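Local atomic coordinates of immunomodulatory active chitinase (Trichuris suis, PDB entry 6G9C), a protein that probably binds and hydrolyses chitin as a secreted family 18 glycoside hydrolase and displays immunomodulatory properties. Residues P206-A209 and K210-F214; Y312-C315 and Q316-S320. One frame throughout, in Å; residues are numbered along the deposited sequence.

Contact 1. Residues P206-A209 and K210-F214; sequences PALA and KVLDF
L208 and L212, four residues apart, meet where helix 205-211 gives way to strand 214-218, one of the helix-to-strand passages of the TIM barrel of family 18 chitinases. L208 O is the shared acceptor. L212 N lies 2.9 Å from it in a nearly straight bond (N-H...O 166°) and approaches almost head-on to the carbonyl. V211 N, at 3.1 Å from the same L208 O, comes from above the carbonyl plane.

The side chain of L212 follows its own amide back to this oxygen. CB packs 3.6 Å from L208 O, and CG stays alongside, 3.7 Å from L208 O, because chi1 of -64° sets it beside the backbone N. CD1 still lies against L208 O and meets L208 CB at 4.0 Å. Beyond the helix, the L212 side chain meets F188 and A190 of strand 187-193, while L208 packs on Y163 and L164 of helix 160-181. Leucine suits both buried positions, its branched hydrocarbon end filling the layer between barrel and helices.

K210 is exposed and is built differently. With CG 3.6 Å from P206 O, its methylenes run back beside the preceding turn, and the charged amine is carried out to the exposed side. On the face toward M263 and P264, small A209 lets both come close, and its carbonyl accepts from Q267 NE2. Water 1 sits between A209 O at 3.0 Å and L212 O at 2.8 Å and can bridge the two carbonyls.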
loop_
_atom_site.group_PDB
_atom_site.type_symbol
_atom_site.label_atom_id
_atom_site.label_comp_id
_atom_site.label_asym_id
_atom_site.label_seq_id
_atom_site.Cartn_x
_atom_site.Cartn_y
_atom_site.Cartn_z
ATOM N N PRO A 206 29.971 -16.712 9.925
ATOM C CA PRO A 206 29.919 -17.112 8.505
ATOM C C PRO A 206 28.625 -17.804 8.116
ATOM O O PRO A 206 28.140 -17.615 6.993
ATOM C CB PRO A 206 31.131 -18.043 8.354
ATOM C CG PRO A 206 32.027 -17.683 9.487
ATOM C CD PRO A 206 31.114 -17.355 10.611
ATOM N N ALA A 207 28.041 -18.599 9.014
ATOM C CA ALA A 207 26.786 -19.261 8.680
ATOM C C ALA A 207 25.640 -18.260 8.609
ATOM O O ALA A 207 24.781 -18.349 7.722
ATOM C CB ALA A 207 26.484 -20.358 9.697
ATOM N N LEU A 208 25.613 -17.296 9.534
ATOM C CA LEU A 208 24.551 -16.293 9.532
ATOM C C LEU A 208 24.616 -15.392 8.304
ATOM O O LEU A 208 23.571 -14.939 7.821
ATOM C CB LEU A 208 24.627 -15.444 10.799
ATOM C CG LEU A 208 24.229 -16.151 12.089
ATOM C CD1 LEU A 208 24.629 -15.269 13.268
ATOM C CD2 LEU A 208 22.738 -16.472 12.102
ATOM N N ALA A 209 25.821 -15.122 7.791
ATOM C CA ALA A 209 25.941 -14.297 6.590
ATOM C C ALA A 209 25.184 -14.908 5.417
ATOM O O ALA A 209 24.696 -14.185 4.542
ATOM C CB ALA A 209 27.412 -14.121 6.213
ATOM N N LYS A 210 25.076 -16.232 5.389
ATOM C CA LYS A 210 24.426 -16.904 4.277
ATOM C C LYS A 210 22.910 -16.761 4.321
ATOM O O LYS A 210 22.267 -16.886 3.275
ATOM C CB LYS A 210 24.831 -18.383 4.261
ATOM C CG LYS A 210 26.333 -18.615 4.055
ATOM C CD LYS A 210 26.677 -20.086 3.864
ATOM C CE LYS A 210 28.194 -20.287 3.827
ATOM N NZ LYS A 210 28.603 -21.450 2.981
ATOM N N VAL A 211 22.325 -16.484 5.486
ATOM C CA VAL A 211 20.871 -16.477 5.609
ATOM C C VAL A 211 20.283 -15.112 5.941
ATOM O O VAL A 211 19.096 -14.892 5.650
ATOM C CB VAL A 211 20.382 -17.528 6.631
ATOM C CG1 VAL A 211 20.805 -18.942 6.193
ATOM C CG2 VAL A 211 20.896 -17.218 8.013
ATOM N N LEU A 212 21.027 -14.188 6.547
ATOM C CA LEU A 212 20.509 -12.852 6.806
ATOM C C LEU A 212 20.801 -11.935 5.627
ATOM O O LEU A 212 21.904 -11.948 5.071
ATOM C CB LEU A 212 21.126 -12.261 8.077
ATOM C CG LEU A 212 20.791 -13.007 9.370
ATOM C CD1 LEU A 212 21.793 -12.682 10.486
ATOM C CD2 LEU A 212 19.356 -12.708 9.791
ATOM N N ASP A 213 19.808 -11.129 5.251
ATOM C CA ASP A 213 20.035 -10.149 4.194
ATOM C C ASP A 213 21.109 -9.141 4.607
ATOM O O ASP A 213 22.013 -8.823 3.823
ATOM C CB ASP A 213 18.717 -9.456 3.845
ATOM C CG ASP A 213 17.739 -10.401 3.150
ATOM O OD1 ASP A 213 18.151 -11.082 2.190
ATOM O OD2 ASP A 213 16.570 -10.481 3.579
ATOM N N PHE A 214 21.031 -8.631 5.833
ATOM C CA PHE A 214 22.130 -7.847 6.398
ATOM C C PHE A 214 21.939 -7.795 7.908
ATOM O O PHE A 214 20.923 -8.254 8.427
ATOM C CB PHE A 214 22.229 -6.433 5.778
ATOM C CG PHE A 214 20.941 -5.624 5.786
ATOM C CD1 PHE A 214 20.498 -4.995 6.945
ATOM C CD2 PHE A 214 20.214 -5.437 4.619
ATOM C CE1 PHE A 214 19.338 -4.211 6.947
ATOM C CE2 PHE A 214 19.052 -4.652 4.610
ATOM C CZ PHE A 214 18.613 -4.036 5.780
HETATM O O HOH W 1 22.328 -13.548 2.793
#

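Contact 2. Residues Y312-C315 and Q316-S320; sequences YEVC and QKLSS
V314 and L318 make the apolar part of this helical contact, running next to each other off the same face of the helix, with V314 CG1 4.1 Å from L318 CD1. CG1 of V314 stands opposite its own backbone N (chi1 168°), which brings this branch alongside the leucine one turn later. Both side chains also pack on L335 of strand 332-337, a place suited to compact aliphatic groups.

From Q316 to S319, each backbone N bonds to the carbonyl four residues earlier. Q316 N pairs with Y312 O and K317 N with E313 O, while L318 N lies 2.8 Å from V314 O, almost in line with the carbonyl.

Along the chain, helix 311-319 comes after barrel strand 268-281 and before barrel strand 364-368, within the alpha+beta insertion of chitotriosidase-like family 18 enzymes. Covalently, C315 ties this insertion to C380 through a disulfide.

E313 is buried, but its carboxylate accepts from T300 OG1 and from the backbone N atoms of Y302, L303 and S310; the lysine K317 sends its amine to Q337 OE1. C315 O is shared by a side-chain and a backbone donor. At S319, chi1 of -59° turns the hydroxyl back along the helix, and OG donates to C315 O at 3.2 Å. S319 N reaches C315 O at 3.0 Å from the opposite face of the carbonyl plane.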
loop_
_atom_site.group_PDB
_atom_site.type_symbol
_atom_site.label_atom_id
_atom_site.label_comp_id
_atom_site.label_asym_id
_atom_site.label_seq_id
_atom_site.Cartn_x
_atom_site.Cartn_y
_atom_site.Cartn_z
ATOM N N TYR A 312 17.068 16.390 20.106
ATOM C CA TYR A 312 16.344 17.658 20.169
ATOM C C TYR A 312 16.326 18.225 21.590
ATOM O O TYR A 312 16.252 19.446 21.770
ATOM C CB TYR A 312 14.930 17.500 19.590
ATOM C CG TYR A 312 13.970 16.569 20.312
ATOM C CD1 TYR A 312 13.262 16.996 21.440
ATOM C CD2 TYR A 312 13.723 15.277 19.831
ATOM C CE1 TYR A 312 12.355 16.153 22.083
ATOM C CE2 TYR A 312 12.820 14.434 20.471
ATOM C CZ TYR A 312 12.139 14.873 21.592
ATOM O OH TYR A 312 11.239 14.031 22.231
ATOM N N GLU A 313 16.416 17.365 22.606
ATOM C CA GLU A 313 16.526 17.851 23.978
ATOM C C GLU A 313 17.897 18.466 24.233
ATOM O O GLU A 313 18.018 19.436 24.991
ATOM C CB GLU A 313 16.264 16.710 24.961
ATOM C CG GLU A 313 14.799 16.429 25.236
ATOM C CD GLU A 313 14.619 15.132 26.007
ATOM O OE1 GLU A 313 15.570 14.324 26.018
ATOM O OE2 GLU A 313 13.540 14.924 26.601
ATOM N N VAL A 314 18.946 17.902 23.625
ATOM C CA VAL A 314 20.256 18.552 23.663
ATOM C C VAL A 314 20.164 19.945 23.055
ATOM O O VAL A 314 20.718 20.914 23.590
ATOM C CB VAL A 314 21.315 17.697 22.940
ATOM C CG1 VAL A 314 22.603 18.523 22.717
ATOM C CG2 VAL A 314 21.589 16.390 23.722
ATOM N N CYS A 315 19.461 20.073 21.927
ATOM C CA CYS A 315 19.298 21.391 21.323
ATOM C C CYS A 315 18.652 22.367 22.297
ATOM O O CYS A 315 19.077 23.527 22.401
ATOM C CB CYS A 315 18.466 21.270 20.049
ATOM S SG CYS A 315 19.424 20.741 18.624
ATOM N N GLN A 316 17.614 21.914 23.007
ATOM C CA GLN A 316 16.959 22.750 24.010
ATOM C C GLN A 316 17.947 23.193 25.083
ATOM O O GLN A 316 17.920 24.346 25.525
ATOM C CB GLN A 316 15.780 21.988 24.623
ATOM C CG GLN A 316 14.825 22.803 25.489
ATOM C CD GLN A 316 13.464 22.123 25.660
ATOM O OE1 GLN A 316 12.457 22.568 25.106
ATOM N NE2 GLN A 316 13.436 21.039 26.430
ATOM N N LYS A 317 18.845 22.299 25.506
ATOM C CA LYS A 317 19.817 22.682 26.531
ATOM C C LYS A 317 20.909 23.594 25.981
ATOM O O LYS A 317 21.375 24.497 26.688
ATOM C CB LYS A 317 20.427 21.429 27.167
ATOM C CG LYS A 317 19.443 20.642 28.022
ATOM C CD LYS A 317 20.129 19.467 28.701
ATOM C CE LYS A 317 19.183 18.759 29.659
ATOM N NZ LYS A 317 18.576 19.724 30.627
ATOM N N LEU A 318 21.309 23.401 24.725
ATOM C CA LEU A 318 22.234 24.341 24.096
ATOM C C LEU A 318 21.648 25.751 24.055
ATOM O O LEU A 318 22.352 26.739 24.303
ATOM C CB LEU A 318 22.575 23.860 22.684
ATOM C CG LEU A 318 23.573 22.703 22.662
ATOM C CD1 LEU A 318 23.715 22.137 21.258
ATOM C CD2 LEU A 318 24.900 23.195 23.203
ATOM N N SER A 319 20.352 25.864 23.747
ATOM C CA SER A 319 19.699 27.166 23.787
ATOM C C SER A 319 19.709 27.762 25.185
ATOM O O SER A 319 19.739 28.990 25.332
ATOM C CB SER A 319 18.265 27.047 23.275
ATOM O OG SER A 319 18.258 26.544 21.957
ATOM N N SER A 320 19.678 26.921 26.217
ATOM C CA SER A 320 19.674 27.366 27.605
ATOM C C SER A 320 21.074 27.600 28.158
ATOM O O SER A 320 21.220 27.820 29.364
ATOM C CB SER A 320 18.940 26.351 28.484
ATOM O OG SER A 320 17.589 26.224 28.085
#

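Contacts 1 and 2 share no element of the fold. Their centres are about 41 Å apart, on opposite sides of the chain's centre. Both are helical turns with a leucine four residues after an aliphatic partner, and each has a buried and an exposed side: L208 and L212 are buried in contact 1 and K210 exposed, whereas Y312 to C315 are buried in contact 2 and S319 exposed. In 206-214 the helix is running out, so one carbonyl takes two backbone donors; in 312-320 the regular bonding lasts longer. The barrel site pairs leucines facing strand and helix with a D213-R185 salt bridge, whereas the insertion site adds a disulfide and a buried, multiply bonded carboxylate.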